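Cell envelope-related transcriptional attenuator domain-containing protein (Eubacterium siraeum, PDB 4OBM) is of unknown function but belongs to the LytR-CpsA-Psr family, whose members probably attach glycopolymers to the cell wall of Gram-positive bacteria. Local coordinates at residues 75-78 with 79-83; 98-102 with 103-107; 152-155 with 156-159; 162-165 with 166-170; 187-190 with 191-194. All coordinates share one frame; numbering follows the deposited sequence.

Interaction 1. Residues 75-78 with 79-83; sequences EQSG and EAEVA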
# COMPACT_ATOMS: atom_id res chain seq x y z
N GLU A 75 17.07 -6.24 0.80
CA GLU A 75 18.46 -5.76 0.88
C GLU A 75 19.32 -6.42 -0.19
O GLU A 75 20.06 -5.73 -0.90
CB GLU A 75 19.07 -6.00 2.27
CG GLU A 75 20.53 -5.55 2.43
CD GLU A 75 20.90 -4.11 2.08
OE1 GLU A 75 20.00 -3.24 2.00
OE2 GLU A 75 22.12 -3.85 1.94
N GLN A 76 19.21 -7.74 -0.31
CA GLN A 76 19.99 -8.56 -1.21
C GLN A 76 19.56 -8.46 -2.66
O GLN A 76 20.41 -8.37 -3.54
CB GLN A 76 19.92 -10.04 -0.78
CG GLN A 76 20.57 -10.32 0.58
CD GLN A 76 20.19 -11.64 1.21
OE1 GLN A 76 19.13 -12.24 0.93
NE2 GLN A 76 21.03 -12.11 2.11
N SER A 77 18.24 -8.50 -2.91
CA SER A 77 17.74 -8.57 -4.28
C SER A 77 16.71 -7.49 -4.69
O SER A 77 16.18 -7.57 -5.80
CB SER A 77 17.12 -9.95 -4.50
OG SER A 77 17.97 -10.98 -4.05
N GLY A 78 16.47 -6.48 -3.84
CA GLY A 78 15.55 -5.39 -4.16
C GLY A 78 14.08 -5.74 -4.09
O GLY A 78 13.72 -6.89 -3.82
N GLU A 79 13.22 -4.72 -4.36
CA GLU A 79 11.76 -4.83 -4.35
C GLU A 79 11.24 -5.83 -5.40
O GLU A 79 10.28 -6.52 -5.13
CB GLU A 79 11.09 -3.47 -4.59
CG GLU A 79 11.02 -2.58 -3.36
CD GLU A 79 12.29 -1.86 -2.95
OE1 GLU A 79 13.35 -2.11 -3.55
OE2 GLU A 79 12.21 -1.06 -1.99
N ALA A 80 11.90 -5.90 -6.57
CA ALA A 80 11.55 -6.80 -7.67
C ALA A 80 11.48 -8.26 -7.17
O ALA A 80 10.54 -8.98 -7.50
CB ALA A 80 12.55 -6.66 -8.81
N GLU A 81 12.44 -8.67 -6.33
CA GLU A 81 12.45 -10.02 -5.77
C GLU A 81 11.32 -10.18 -4.74
O GLU A 81 10.60 -11.18 -4.77
CB GLU A 81 13.83 -10.36 -5.16
CG GLU A 81 14.04 -11.84 -4.86
CD GLU A 81 13.82 -12.80 -6.02
OE1 GLU A 81 14.14 -12.43 -7.17
OE2 GLU A 81 13.34 -13.92 -5.77
N VAL A 82 11.16 -9.20 -3.84
CA VAL A 82 10.08 -9.21 -2.85
C VAL A 82 8.73 -9.37 -3.57
O VAL A 82 7.94 -10.26 -3.19
CB VAL A 82 10.10 -7.95 -1.95
CG1 VAL A 82 8.91 -7.94 -0.98
CG2 VAL A 82 11.42 -7.84 -1.19
N ALA A 83 8.48 -8.54 -4.64
CA ALA A 83 7.26 -8.53 -5.44
C ALA A 83 7.03 -9.87 -6.17
O ALA A 83 5.88 -10.27 -6.33
CB ALA A 83 7.31 -7.40 -6.45

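Interaction 2. Residues 98-102 with 103-107; sequences IRFTK and STLTE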
# COMPACT_ATOMS: atom_id res chain seq x y z
N ILE A 98 7.27 1.14 -5.62
CA ILE A 98 7.68 2.49 -5.25
C ILE A 98 8.43 2.40 -3.92
O ILE A 98 7.84 1.97 -2.93
CB ILE A 98 6.54 3.57 -5.17
CG1 ILE A 98 5.66 3.61 -6.44
CG2 ILE A 98 7.14 4.97 -4.84
CD1 ILE A 98 4.33 4.30 -6.21
N ARG A 99 9.69 2.80 -3.87
CA ARG A 99 10.38 2.85 -2.59
C ARG A 99 10.42 4.30 -2.17
O ARG A 99 11.08 5.12 -2.82
CB ARG A 99 11.79 2.24 -2.61
CG ARG A 99 12.53 2.48 -1.28
CD ARG A 99 14.02 2.20 -1.37
NE ARG A 99 14.23 0.80 -1.69
CZ ARG A 99 15.39 0.16 -1.63
NH1 ARG A 99 16.48 0.81 -1.24
NH2 ARG A 99 15.46 -1.11 -1.96
N PHE A 100 9.66 4.62 -1.12
CA PHE A 100 9.62 5.96 -0.56
C PHE A 100 10.73 6.12 0.43
O PHE A 100 11.24 5.14 0.94
CB PHE A 100 8.27 6.20 0.16
CG PHE A 100 7.07 6.32 -0.75
CD1 PHE A 100 6.80 7.51 -1.41
CD2 PHE A 100 6.20 5.25 -0.92
CE1 PHE A 100 5.70 7.62 -2.26
CE2 PHE A 100 5.09 5.36 -1.77
CZ PHE A 100 4.84 6.54 -2.43
N THR A 101 11.07 7.38 0.74
CA THR A 101 11.98 7.71 1.84
C THR A 101 11.18 8.56 2.82
O THR A 101 10.04 8.95 2.50
CB THR A 101 13.24 8.41 1.34
OG1 THR A 101 12.82 9.69 0.84
CG2 THR A 101 14.03 7.59 0.29
N LYS A 102 11.77 8.92 3.98
CA LYS A 102 11.03 9.80 4.91
C LYS A 102 10.63 11.08 4.17
O LYS A 102 9.48 11.51 4.26
CB LYS A 102 11.87 10.13 6.16
CG LYS A 102 11.30 11.24 7.02
CD LYS A 102 12.07 11.42 8.28
CE LYS A 102 11.50 12.57 9.09
NZ LYS A 102 12.13 12.63 10.44
N SER A 103 11.57 11.61 3.38
CA SER A 103 11.44 12.83 2.60
C SER A 103 10.37 12.74 1.49
O SER A 103 9.51 13.62 1.42
CB SER A 103 12.80 13.20 2.00
OG SER A 103 12.74 14.42 1.29
N THR A 104 10.43 11.70 0.62
CA THR A 104 9.50 11.61 -0.51
C THR A 104 8.06 11.26 -0.06
O THR A 104 7.12 11.84 -0.60
CB THR A 104 10.02 10.69 -1.64
OG1 THR A 104 10.05 9.33 -1.22
CG2 THR A 104 11.39 11.12 -2.15
N LEU A 105 7.89 10.38 0.95
CA LEU A 105 6.55 10.05 1.48
C LEU A 105 5.88 11.28 2.15
O LEU A 105 4.68 11.48 1.98
CB LEU A 105 6.62 8.87 2.48
CG LEU A 105 5.25 8.24 2.88
CD1 LEU A 105 4.29 8.06 1.66
CD2 LEU A 105 5.43 6.92 3.61
N THR A 106 6.65 12.10 2.91
CA THR A 106 6.13 13.29 3.58
C THR A 106 5.71 14.31 2.53
O THR A 106 4.65 14.94 2.66
CB THR A 106 7.18 13.84 4.56
OG1 THR A 106 7.62 12.79 5.43
CG2 THR A 106 6.67 15.03 5.37
N GLU A 107 6.52 14.44 1.46
CA GLU A 107 6.25 15.32 0.35
C GLU A 107 4.98 14.87 -0.39
O GLU A 107 4.15 15.72 -0.71
CB GLU A 107 7.43 15.43 -0.60
CG GLU A 107 7.54 16.85 -1.12
CD GLU A 107 8.38 17.08 -2.35
OE1 GLU A 107 9.49 16.52 -2.44
OE2 GLU A 107 7.93 17.88 -3.21
O HOH W 1 11.73 7.71 -2.77

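Interaction 3. Residues 152-155 with 156-159; sequences LTLP and DYGV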
# COMPACT_ATOMS: atom_id res chain seq x y z
N LEU A 152 2.61 7.18 11.60
CA LEU A 152 2.70 6.01 10.76
C LEU A 152 3.96 5.16 11.01
O LEU A 152 3.93 3.94 10.79
CB LEU A 152 2.67 6.49 9.30
CG LEU A 152 2.20 5.51 8.23
CD1 LEU A 152 0.73 5.14 8.41
CD2 LEU A 152 2.45 6.08 6.83
N THR A 153 5.07 5.81 11.44
CA THR A 153 6.36 5.19 11.61
C THR A 153 6.83 5.03 13.09
O THR A 153 8.02 4.78 13.30
CB THR A 153 7.42 5.96 10.81
OG1 THR A 153 7.53 7.28 11.32
CG2 THR A 153 7.11 6.01 9.32
N LEU A 154 5.92 5.12 14.09
CA LEU A 154 6.31 4.93 15.49
C LEU A 154 6.88 3.53 15.72
O LEU A 154 6.24 2.53 15.35
CB LEU A 154 5.15 5.17 16.46
CG LEU A 154 4.79 6.59 16.82
CD1 LEU A 154 3.44 6.61 17.49
CD2 LEU A 154 5.86 7.23 17.71
N PRO A 155 8.06 3.44 16.36
CA PRO A 155 8.67 2.12 16.59
C PRO A 155 7.89 1.27 17.61
O PRO A 155 8.06 0.05 17.63
CB PRO A 155 10.07 2.47 17.11
CG PRO A 155 10.29 3.93 16.74
CD PRO A 155 8.93 4.54 16.83
N ASP A 156 7.04 1.92 18.43
CA ASP A 156 6.22 1.30 19.47
C ASP A 156 4.96 2.11 19.75
O ASP A 156 5.03 3.30 20.11
CB ASP A 156 7.03 1.13 20.77
CG ASP A 156 6.31 0.35 21.86
OD1 ASP A 156 5.87 -0.79 21.58
OD2 ASP A 156 6.20 0.88 22.99
N TYR A 157 3.80 1.44 19.61
CA TYR A 157 2.47 2.00 19.85
C TYR A 157 1.92 1.66 21.27
O TYR A 157 0.77 1.98 21.58
CB TYR A 157 1.50 1.48 18.76
CG TYR A 157 1.81 2.00 17.38
CD1 TYR A 157 1.42 3.27 16.98
CD2 TYR A 157 2.50 1.22 16.46
CE1 TYR A 157 1.74 3.77 15.72
CE2 TYR A 157 2.81 1.69 15.18
CZ TYR A 157 2.43 2.97 14.82
OH TYR A 157 2.73 3.46 13.57
N GLY A 158 2.75 1.01 22.09
CA GLY A 158 2.37 0.57 23.44
C GLY A 158 1.36 -0.57 23.42
O GLY A 158 0.54 -0.68 24.33
N VAL A 159 1.40 -1.40 22.36
CA VAL A 159 0.49 -2.54 22.16
C VAL A 159 1.33 -3.82 22.00
O VAL A 159 2.36 -3.78 21.32
CB VAL A 159 -0.43 -2.29 20.92
CG1 VAL A 159 -1.46 -3.41 20.75
CG2 VAL A 159 -1.14 -0.94 20.99

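Interaction 4. Residues 162-165 with 166-170; sequences ELYP and CKLNA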
# COMPACT_ATOMS: atom_id res chain seq x y z
N GLU A 162 1.82 -7.81 17.55
CA GLU A 162 2.94 -7.68 16.60
C GLU A 162 2.46 -7.14 15.24
O GLU A 162 3.26 -6.54 14.52
CB GLU A 162 3.71 -9.00 16.42
CG GLU A 162 5.21 -8.81 16.62
CD GLU A 162 6.12 -9.90 16.09
OE1 GLU A 162 7.19 -9.55 15.53
OE2 GLU A 162 5.79 -11.10 16.24
N LEU A 163 1.16 -7.31 14.91
CA LEU A 163 0.56 -6.85 13.66
C LEU A 163 -0.00 -5.43 13.75
O LEU A 163 -0.36 -4.87 12.72
CB LEU A 163 -0.55 -7.81 13.21
CG LEU A 163 -0.10 -9.17 12.70
CD1 LEU A 163 -1.31 -10.06 12.43
CD2 LEU A 163 0.78 -9.03 11.44
N TYR A 164 -0.08 -4.84 14.96
CA TYR A 164 -0.61 -3.48 15.16
C TYR A 164 0.06 -2.41 14.25
O TYR A 164 -0.71 -1.62 13.68
CB TYR A 164 -0.54 -3.04 16.63
CG TYR A 164 -1.37 -1.79 16.86
CD1 TYR A 164 -2.75 -1.87 17.01
CD2 TYR A 164 -0.79 -0.53 16.84
CE1 TYR A 164 -3.53 -0.73 17.13
CE2 TYR A 164 -1.56 0.62 16.97
CZ TYR A 164 -2.93 0.52 17.12
OH TYR A 164 -3.71 1.64 17.27
N PRO A 165 1.41 -2.34 14.04
CA PRO A 165 1.95 -1.31 13.13
C PRO A 165 1.42 -1.46 11.69
O PRO A 165 1.23 -0.47 10.99
CB PRO A 165 3.46 -1.51 13.21
CG PRO A 165 3.68 -2.26 14.48
CD PRO A 165 2.50 -3.16 14.61
N CYS A 166 1.14 -2.72 11.27
CA CYS A 166 0.57 -3.09 9.97
C CYS A 166 -0.88 -2.64 9.88
O CYS A 166 -1.29 -2.10 8.86
CB CYS A 166 0.69 -4.59 9.74
SG CYS A 166 2.39 -5.17 9.52
N LYS A 167 -1.65 -2.91 10.96
CA LYS A 167 -3.06 -2.57 11.11
C LYS A 167 -3.23 -1.05 11.08
O LYS A 167 -4.12 -0.56 10.39
CB LYS A 167 -3.63 -3.17 12.41
CG LYS A 167 -3.85 -4.67 12.31
CD LYS A 167 -3.98 -5.35 13.67
CE LYS A 167 -4.23 -6.83 13.49
NZ LYS A 167 -4.62 -7.49 14.77
N LEU A 168 -2.35 -0.32 11.77
CA LEU A 168 -2.36 1.14 11.82
C LEU A 168 -2.03 1.70 10.44
O LEU A 168 -2.77 2.54 9.93
CB LEU A 168 -1.34 1.65 12.88
CG LEU A 168 -1.38 3.11 13.35
CD1 LEU A 168 -0.52 4.02 12.47
CD2 LEU A 168 -2.81 3.62 13.61
N ASN A 169 -0.95 1.18 9.80
CA ASN A 169 -0.56 1.62 8.48
C ASN A 169 -1.67 1.34 7.45
O ASN A 169 -2.02 2.25 6.69
CB ASN A 169 0.76 0.98 8.08
CG ASN A 169 1.98 1.75 8.55
OD1 ASN A 169 2.79 2.19 7.74
ND2 ASN A 169 2.11 2.00 9.85
N ALA A 170 -2.28 0.13 7.47
CA ALA A 170 -3.37 -0.21 6.54
C ALA A 170 -4.53 0.80 6.62
O ALA A 170 -4.95 1.35 5.60
CB ALA A 170 -3.88 -1.62 6.82

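Interaction 5. Residues 187-190 with 191-194; sequences KTLD and EYIN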
# COMPACT_ATOMS: atom_id res chain seq x y z
N LYS A 187 -6.08 15.52 -14.07
CA LYS A 187 -5.18 16.68 -14.02
C LYS A 187 -4.43 16.71 -12.67
O LYS A 187 -3.21 16.92 -12.65
CB LYS A 187 -5.97 17.99 -14.24
CG LYS A 187 -5.09 19.22 -14.44
CD LYS A 187 -5.91 20.44 -14.86
CE LYS A 187 -5.02 21.53 -15.39
NZ LYS A 187 -5.23 21.79 -16.84
N THR A 188 -5.17 16.51 -11.55
CA THR A 188 -4.64 16.45 -10.19
C THR A 188 -3.75 15.20 -10.05
O THR A 188 -2.60 15.32 -9.63
CB THR A 188 -5.79 16.45 -9.17
OG1 THR A 188 -6.48 17.70 -9.24
CG2 THR A 188 -5.31 16.24 -7.76
N LEU A 189 -4.27 14.03 -10.44
CA LEU A 189 -3.53 12.77 -10.42
C LEU A 189 -2.25 12.85 -11.26
O LEU A 189 -1.29 12.14 -10.95
CB LEU A 189 -4.41 11.60 -10.92
CG LEU A 189 -5.43 11.02 -9.95
CD1 LEU A 189 -6.23 9.93 -10.63
CD2 LEU A 189 -4.76 10.46 -8.69
N ASP A 190 -2.25 13.71 -12.33
CA ASP A 190 -1.08 13.94 -13.20
C ASP A 190 0.05 14.60 -12.41
O ASP A 190 1.21 14.36 -12.73
CB ASP A 190 -1.42 14.80 -14.42
CG ASP A 190 -2.17 14.12 -15.54
OD1 ASP A 190 -2.09 12.87 -15.64
OD2 ASP A 190 -2.85 14.82 -16.30
N GLU A 191 -0.30 15.44 -11.40
CA GLU A 191 0.69 16.08 -10.53
C GLU A 191 1.28 15.03 -9.58
O GLU A 191 2.46 15.09 -9.26
CB GLU A 191 0.09 17.24 -9.70
CG GLU A 191 -0.58 18.36 -10.48
CD GLU A 191 -1.65 19.15 -9.73
OE1 GLU A 191 -1.85 18.91 -8.52
OE2 GLU A 191 -2.31 20.00 -10.38
N TYR A 192 0.46 14.09 -9.11
CA TYR A 192 0.93 13.08 -8.16
C TYR A 192 1.91 12.13 -8.85
O TYR A 192 3.03 11.97 -8.37
CB TYR A 192 -0.24 12.33 -7.48
CG TYR A 192 -1.28 13.20 -6.79
CD1 TYR A 192 -0.95 14.47 -6.32
CD2 TYR A 192 -2.56 12.73 -6.57
CE1 TYR A 192 -1.92 15.29 -5.74
CE2 TYR A 192 -3.52 13.53 -5.95
CZ TYR A 192 -3.19 14.80 -5.51
OH TYR A 192 -4.13 15.57 -4.86
N ILE A 193 1.53 11.60 -10.01
CA ILE A 193 2.36 10.70 -10.79
C ILE A 193 3.62 11.39 -11.32
O ILE A 193 4.66 10.73 -11.42
CB ILE A 193 1.57 9.99 -11.92
CG1 ILE A 193 2.25 8.65 -12.28
CG2 ILE A 193 1.35 10.87 -13.15
CD1 ILE A 193 2.21 7.59 -11.14
N ASN A 194 3.55 12.70 -11.66
CA ASN A 194 4.73 13.42 -12.10
C ASN A 194 5.77 13.41 -10.97
O ASN A 194 6.96 13.20 -11.24
CB ASN A 194 4.39 14.85 -12.56
CG ASN A 194 5.57 15.67 -13.01
OD1 ASN A 194 6.03 16.56 -12.30
ND2 ASN A 194 6.10 15.39 -14.21

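Interaction 1. Residues 75-78 with 79-83
Ser-77 and Glu-81 meet methylene to methylene one turn apart, with Ser-77 CB 3.4 Å from Glu-81 CB. The CG of Glu-81 completes the contact by lying 3.6 Å from the same Ser-77 CB; beyond it the chain bends at chi2 and carries the carboxylate away. Beside this apolar touch, Gly-78 O faces two amides, Glu-81 N at 3.3 Å and Val-82 N at 3.4 Å. Both bonds are weak, the first because it is strongly bent, the second because it is long although almost straight (168°). CG2 of Val-82 adds an apolar flank to that oxygen. The arrangement is a kink within helix 70-90: the amides of Glu-79 and Ala-80 make no bond to the preceding turn, and Gly-78 breaks the helical path with a phi of 75°. Such a positive phi is reached readily by glycine and only at a cost by most other residues. Regular bonding resumes at once, with Ala-83 N 2.7 Å from Glu-79 O. The buried Glu-79 bends at chi2 (78°), folding its carboxylate back until OE1 is 3.7 Å from Gly-78 C. A second shell fixes that carboxylate: OE2 forms a salt bridge with Arg-99 NE and a hydrogen bond with Thr-29 OG1. Leu-27 of strand 24-30 lies against both Glu-79 and Val-82, while Tyr-97 packs on Glu-79 from strand 94-100.

Interaction 2. Residues 98-102 with 103-107
Thr-101 and Thr-104 form a capping box where strand 94-100 hands over to helix 102-112. Its hydrogen bonds are reciprocal: Thr-104 N donates to Thr-101 OG1 over 3.1 Å, and Thr-101 N donates to Thr-104 OG1 over 2.9 Å, both nearly straight. The two hydroxyls sit between their own backbone N and carbonyl carbon (chi1 67° and 68°), which turns each one back to the other residue's amide. Further along, Leu-105 N reaches Thr-101 O at 3.0 Å and Thr-106 N reaches Lys-102 O; the Thr-106 hydroxyl donates to that oxygen too, from the opposite face of the carbonyl plane, though its very short length is doubtful. Water mediates one further link, donating to Arg-99 O and also meeting Thr-104 OG1 at 2.8 Å, which ties the cap to the strand. A valine at Thr-104 would probably leave the Thr-101 amide without its acceptor and this water without one of its two holds. Apolar contacts form the inner side. Phe-100 and Leu-105 join CB to CB at 3.9 Å, their side chains crossing at about a right angle, and Ile-196 of helix 186-199 also packs on the ring. Thr-104 OG1 approaches the ring's edge, whereas its faces are sandwiched: Ile-98 CG2 lies toward the rim of one, and Leu-105 CD1 makes a CH-pi contact with the other, 4.0 Å from the Phe-100 ring centroid.

Interaction 3. Residues 152-155 with 156-159
Leu-154 lies over one face of the Tyr-157 ring, a CH-pi contact in the loop that leads from helix 145-152 to helix 164-181. This is the tightly packed half of the loop. Leu-154 CB stands 4.1 Å from the Tyr-157 ring centroid and is displaced toward the rim on the CE1 and CZ side, while Leu-154 CD1 continues the contact at 3.8 Å from Tyr-157 CE1. The two side chains cross at a slant. Backbone joins in on the same side of the ring, nearer its other rim, where Leu-154 O comes within 3.5 Å of Tyr-157 CE2. With its CG anti to the carbonyl carbon (chi1 -67°), the tyrosine runs back along the loop, reversing the direction in which the chain has just travelled. The surroundings hold both partners: Leu-154 is packed by Ile-123, Tyr-125, Thr-134 and Ile-136 of strands 123-127 and 132-139, and the tyrosine meets Tyr-164 edge-to-face and packs on Pro-165 and Leu-168 of the following helix. The loop is thereby joined to two strands on one hand and to a helix on the other. The solvent side is quite different. Pro-155 and Asp-156 are exposed and meet each other as chain neighbours, with Tyr-125 touching both side chains. At the far end of the tyrosine, the hydroxyl donates to Tyr-151 O, and Tyr-157 OH also lies 3.1 Å from Leu-152 O, near the plane of the ring.

Interaction 4. Residues 162-165 with 166-170
Leu-163 O is gripped by two amides at the opening turn of helix 164-181: Lys-167 N at 2.9 Å, lying in the carbonyl plane, and Cys-166 N at 3.0 Å in a weak, strongly bent bond (122°). Here the first turn brings the amides three and four residues ahead to one oxygen, the straighter bond going to the fourth. Carbon crowds in as well, with Cys-166 CB 3.2 Å from Leu-163 O and Lys-167 CG alongside. The next carbonyl serves the fourth residue ahead in a regular bond, Leu-168 N to Tyr-164 O at 2.8 Å. Pro-165 fits this turn because its missing N-H would have had no helical acceptor. Lys-167 starts with CG anti to its carbonyl carbon (chi1 -74°) and is extended beyond it, a course that carries the aliphatic chain back past Leu-163 until Lys-167 CE touches Leu-163 CB at 3.8 Å. Its NZ forms a salt bridge with Asp-161 OD2; the other oxygen of that carboxylate accepts from Leu-163 N. Were Lys-167 a methionine, Asp-161 would probably lose its charged mate and be held less firmly just before the helix. On the far side of the turn Asn-169 uses both backbone and side chain. Its OD1 makes a weak hydrogen bond to a bound pentaethylene glycol, probably a crystallisation additive, while its ND2 is chiefly bonded to Leu-152 O. The same Asn-169 ND2 adds a weak bond of 2.9 Å to Pro-165 O, whose regular partner, Asn-169 N, comes from above the carbonyl plane.

Interaction 5. Residues 187-190 with 191-194
Helix 186-199 supplies this contact in its early turns, where Thr-188, Leu-189 and Tyr-192 gather on one side. Thr-188 and Tyr-192 lie side by side and point the same way. The methyl CG2 of Thr-188 sits 3.2 Å from Tyr-192 OH, a tight fit, and is also close to the ring atom CZ. The carbonyl of the same threonine lies over the centre of the ring, with Thr-188 O 3.7 Å above its plane. A chi2 of -25° for Tyr-192 sets the ring face against the helix backbone in this way. Leu-189 approaches the ring obliquely, bringing its CD2 to 3.8 Å from Tyr-192 CD2. Backbone bonding is uneven beneath these side chains. Glu-191 N is shared between Thr-188 O at 2.9 Å and a weak, long bond to Lys-187 O, and Tyr-192 N gives only a weak bond to Thr-188 O. One residue on the bonding is straighter, and Ile-193 N points almost straight (174°) at Leu-189 O over 3.0 Å. Outside the turn, Met-111 and Val-112 of helix 102-112 pack on Tyr-192, whose ring also meets that of Phe-181, while Ile-216 and Val-217 of helix 213-220 flank Leu-189. On the polar side Asp-190 OD1 is hydrogen-bonded to Tyr-209 OH. The whole is an amphipathic alpha-helix, its residues spaced three and four apart to present one apolar face to neighbouring helices.

Overall arrangement
The five contacts follow one another in series along the chain. Interactions 1 and 2 are about 18 Å apart between centres and touch directly through the salt bridge of Glu-79 and Arg-99, which links helix 70-90 to the next strand, 94-100, a member of the mixed sheet. Interactions 3 and 4, only about 9 Å apart between centres, pack a loop on the helix it precedes. Interaction 5 lies across the chain's centre from interaction 4, about 28 Å away between centres, and nearer to interaction 2, about 16 Å between centres. Glycol molecules, probably from the crystallisation liquor, lie beside interactions 2 to 5; such molecules often mark pockets, but no site is established here.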